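Local coordinates for 8-demethyl-8-aminoriboflavin-5'-phosphate synthase (Streptomyces davawensis, PDB 5MLD), which replaces the C-8 methyl group of FMN by an amino group taken from glutamate, a step in the biosynthesis of the antibiotic roseoflavin, at residues A[87-92]-A[139-144]. Residues are numbered along the deposited sequence; the frame is centred on the assembly and turned at random.
Sequences IATPIT and HHVAGT. With 8DP (8-demethyl-8-aminoriboflavin-5'-phosphate), chain I.
Val141, on helix 138-152, reaches the C-terminal part of strand 84-92 with both methyls, one for each of two strand residues. Its CG1 lies 4.3 Å from CG2 of Thr89, and its CG2 stands equally far from CG1 of Ile91. These two van der Waals contacts, with no hydrogen bond between the segments, make a small apolar joint that is loose in itself. Everything in it is nevertheless buried, with no solvent side of its own, and Met131 of the adjacent strand 125-132 touches both Thr89 and Val141. With CG2 turned to the helix, the hydroxyl of Thr89 is left for the chain beyond: OG1 donates to Pro90 O at 2.6 Å, in the carbonyl plane and on a lone pair, and accepts a hydrogen bond from the backbone N of Thr97.

The packing tightens where the strand meets the bound aminoflavin phosphate. Ile91 serves both sides: CG1, beside the backbone N (chi1 -62°), goes to Val141, whereas CG2, anti to that N, rests 3.6 Å from N5 of the ligand ring system. Thr92 CA approaches ring atom N3 to 3.4 Å, and it and Ile91 CG2 both sit over one face of the flavin, not at its edge. Pro90 CG comes within 3.5 Å of phosphate oxygen O3. On the helix, His140 meets His140 of neighbouring subunits at the heart of the tetramer.

A helix laid over the parallel core of the sheet, with the C-terminal part of a central strand lining the flavin pocket through Ile91 and Thr92 of the FMN-binding site, is the arrangement of the flavodoxin-like fold of the SsuE family.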
loop_
_atom_site.group_PDB
_atom_site.type_symbol
_atom_site.label_atom_id
_atom_site.label_comp_id
_atom_site.label_asym_id
_atom_site.label_seq_id
_atom_site.Cartn_x
_atom_site.Cartn_y
_atom_site.Cartn_z
ATOM N N ILE A 87 -16.973 1.485 -7.880
ATOM C CA ILE A 87 -15.990 0.755 -8.677
ATOM C C ILE A 87 -16.072 -0.711 -8.272
ATOM O O ILE A 87 -15.965 -1.047 -7.089
ATOM C CB ILE A 87 -14.570 1.302 -8.474
ATOM C CG1 ILE A 87 -14.474 2.800 -8.813
ATOM C CG2 ILE A 87 -13.576 0.458 -9.292
ATOM C CD1 ILE A 87 -14.710 3.129 -10.259
ATOM N N ALA A 88 -16.285 -1.583 -9.243
ATOM C CA ALA A 88 -16.402 -3.011 -8.969
ATOM C C ALA A 88 -15.231 -3.666 -9.684
ATOM O O ALA A 88 -15.297 -3.918 -10.891
ATOM C CB ALA A 88 -17.744 -3.570 -9.428
ATOM N N THR A 89 -14.168 -3.944 -8.941
ATOM C CA THR A 89 -12.945 -4.313 -9.621
ATOM C C THR A 89 -12.446 -5.679 -9.170
ATOM O O THR A 89 -12.448 -5.992 -7.973
ATOM C CB THR A 89 -11.844 -3.254 -9.395
ATOM O OG1 THR A 89 -10.682 -3.617 -10.151
ATOM C CG2 THR A 89 -11.479 -3.104 -7.903
ATOM N N PRO A 90 -12.018 -6.517 -10.108
ATOM C CA PRO A 90 -11.133 -7.619 -9.736
ATOM C C PRO A 90 -9.834 -7.040 -9.201
ATOM O O PRO A 90 -9.505 -5.871 -9.425
ATOM C CB PRO A 90 -10.905 -8.369 -11.057
ATOM C CG PRO A 90 -11.843 -7.785 -12.046
ATOM C CD PRO A 90 -12.205 -6.412 -11.565
ATOM N N ILE A 91 -9.066 -7.882 -8.515
ATOM C CA ILE A 91 -7.747 -7.497 -8.015
ATOM C C ILE A 91 -6.681 -8.065 -8.941
ATOM O O ILE A 91 -6.683 -9.269 -9.220
ATOM C CB ILE A 91 -7.536 -7.996 -6.581
ATOM C CG1 ILE A 91 -8.585 -7.335 -5.672
ATOM C CG2 ILE A 91 -6.064 -7.736 -6.138
ATOM C CD1 ILE A 91 -8.718 -7.941 -4.275
ATOM N N THR A 92 -5.764 -7.211 -9.414
ATOM C CA THR A 92 -4.586 -7.717 -10.127
ATOM C C THR A 92 -3.347 -7.045 -9.562
ATOM O O THR A 92 -3.310 -5.817 -9.445
ATOM C CB THR A 92 -4.642 -7.509 -11.661
ATOM O OG1 THR A 92 -4.654 -6.113 -12.009
ATOM C CG2 THR A 92 -5.834 -8.225 -12.283
ATOM N N HIS A 139 -8.243 -4.947 1.197
ATOM C CA HIS A 139 -8.123 -3.704 1.969
ATOM C C HIS A 139 -7.067 -2.758 1.385
ATOM O O HIS A 139 -7.203 -1.525 1.474
ATOM C CB HIS A 139 -7.844 -4.045 3.436
ATOM C CG HIS A 139 -9.007 -4.708 4.111
ATOM N ND1 HIS A 139 -9.042 -6.057 4.398
ATOM C CD2 HIS A 139 -10.203 -4.211 4.509
ATOM C CE1 HIS A 139 -10.199 -6.359 4.958
ATOM N NE2 HIS A 139 -10.919 -5.255 5.044
ATOM N N HIS A 140 -6.022 -3.310 0.781
ATOM C CA HIS A 140 -5.008 -2.489 0.120
ATOM C C HIS A 140 -5.600 -1.736 -1.071
ATOM O O HIS A 140 -5.399 -0.524 -1.224
ATOM C CB HIS A 140 -3.844 -3.388 -0.311
ATOM C CG HIS A 140 -2.693 -2.651 -0.930
ATOM N ND1 HIS A 140 -1.743 -3.280 -1.704
ATOM C CD2 HIS A 140 -2.329 -1.347 -0.873
ATOM C CE1 HIS A 140 -0.848 -2.394 -2.108
ATOM N NE2 HIS A 140 -1.176 -1.216 -1.609
ATOM N N VAL A 141 -6.363 -2.435 -1.913
ATOM C CA VAL A 141 -6.989 -1.777 -3.053
ATOM C C VAL A 141 -7.999 -0.743 -2.586
ATOM O O VAL A 141 -8.076 0.362 -3.141
ATOM C CB VAL A 141 -7.644 -2.824 -3.979
ATOM C CG1 VAL A 141 -8.409 -2.139 -5.077
ATOM C CG2 VAL A 141 -6.577 -3.724 -4.585
ATOM N N ALA A 142 -8.784 -1.081 -1.560
ATOM C CA ALA A 142 -9.775 -0.138 -1.054
ATOM C C ALA A 142 -9.104 1.133 -0.577
ATOM O O ALA A 142 -9.562 2.237 -0.888
ATOM C CB ALA A 142 -10.598 -0.773 0.073
ATOM N N GLY A 143 -7.992 1.003 0.137
ATOM C CA GLY A 143 -7.292 2.195 0.590
ATOM C C GLY A 143 -6.847 3.058 -0.573
ATOM O O GLY A 143 -7.073 4.272 -0.588
ATOM N N THR A 144 -6.238 2.433 -1.585
ATOM C CA THR A 144 -5.716 3.196 -2.720
ATOM C C THR A 144 -6.842 3.833 -3.535
ATOM O O THR A 144 -6.795 5.028 -3.851
ATOM C CB THR A 144 -4.854 2.281 -3.598
ATOM O OG1 THR A 144 -3.753 1.799 -2.822
ATOM C CG2 THR A 144 -4.299 3.054 -4.759
HETATM C C4 8DP I . -8.246 -12.283 -9.691
HETATM C C5 8DP I . -7.090 -13.251 -9.417
HETATM C C8 8DP I . -4.691 -12.156 -12.765
HETATM N N3 8DP I . -3.589 -10.765 -9.003
HETATM C C2 8DP I . -10.657 -12.719 -10.506
HETATM N N2 8DP I . -5.023 -12.601 -14.095
HETATM N N1 8DP I . -5.836 -12.399 -9.274
HETATM C C6 8DP I . -5.111 -12.044 -10.365
HETATM O O6 8DP I . -8.821 -13.699 -11.586
HETATM N N4 8DP I . -6.182 -12.275 -6.952
HETATM C C12 8DP I . -3.962 -11.237 -10.221
HETATM C C13 8DP I . -5.466 -11.936 -8.053
HETATM C C14 8DP I . -4.341 -11.111 -7.921
HETATM C C15 8DP I . -4.006 -10.664 -6.636
HETATM C C16 8DP I . -5.830 -11.830 -5.763
HETATM C C1 8DP I . -11.425 -12.486 -11.811
HETATM C C3 8DP I . -9.184 -12.550 -10.880
HETATM C C7 8DP I . -5.465 -12.533 -11.649
HETATM C C9 8DP I . -3.541 -11.331 -12.593
HETATM O O1 8DP I . -14.443 -10.266 -12.833
HETATM P P1 8DP I . -13.233 -11.188 -13.103
HETATM O O2 8DP I . -13.745 -12.575 -13.625
HETATM O O3 8DP I . -12.261 -10.568 -14.098
HETATM O O4 8DP I . -12.480 -11.457 -11.699
HETATM O O5 8DP I . -11.123 -11.828 -9.554
HETATM O O7 8DP I . -8.462 -11.274 -8.993
HETATM C C10 8DP I . -2.693 -10.922 -13.779
HETATM C C11 8DP I . -3.199 -10.882 -11.343
HETATM O O8 8DP I . -2.907 -9.830 -6.431
HETATM N N5 8DP I . -4.761 -11.030 -5.593
HETATM O O9 8DP I . -6.570 -12.159 -4.600
#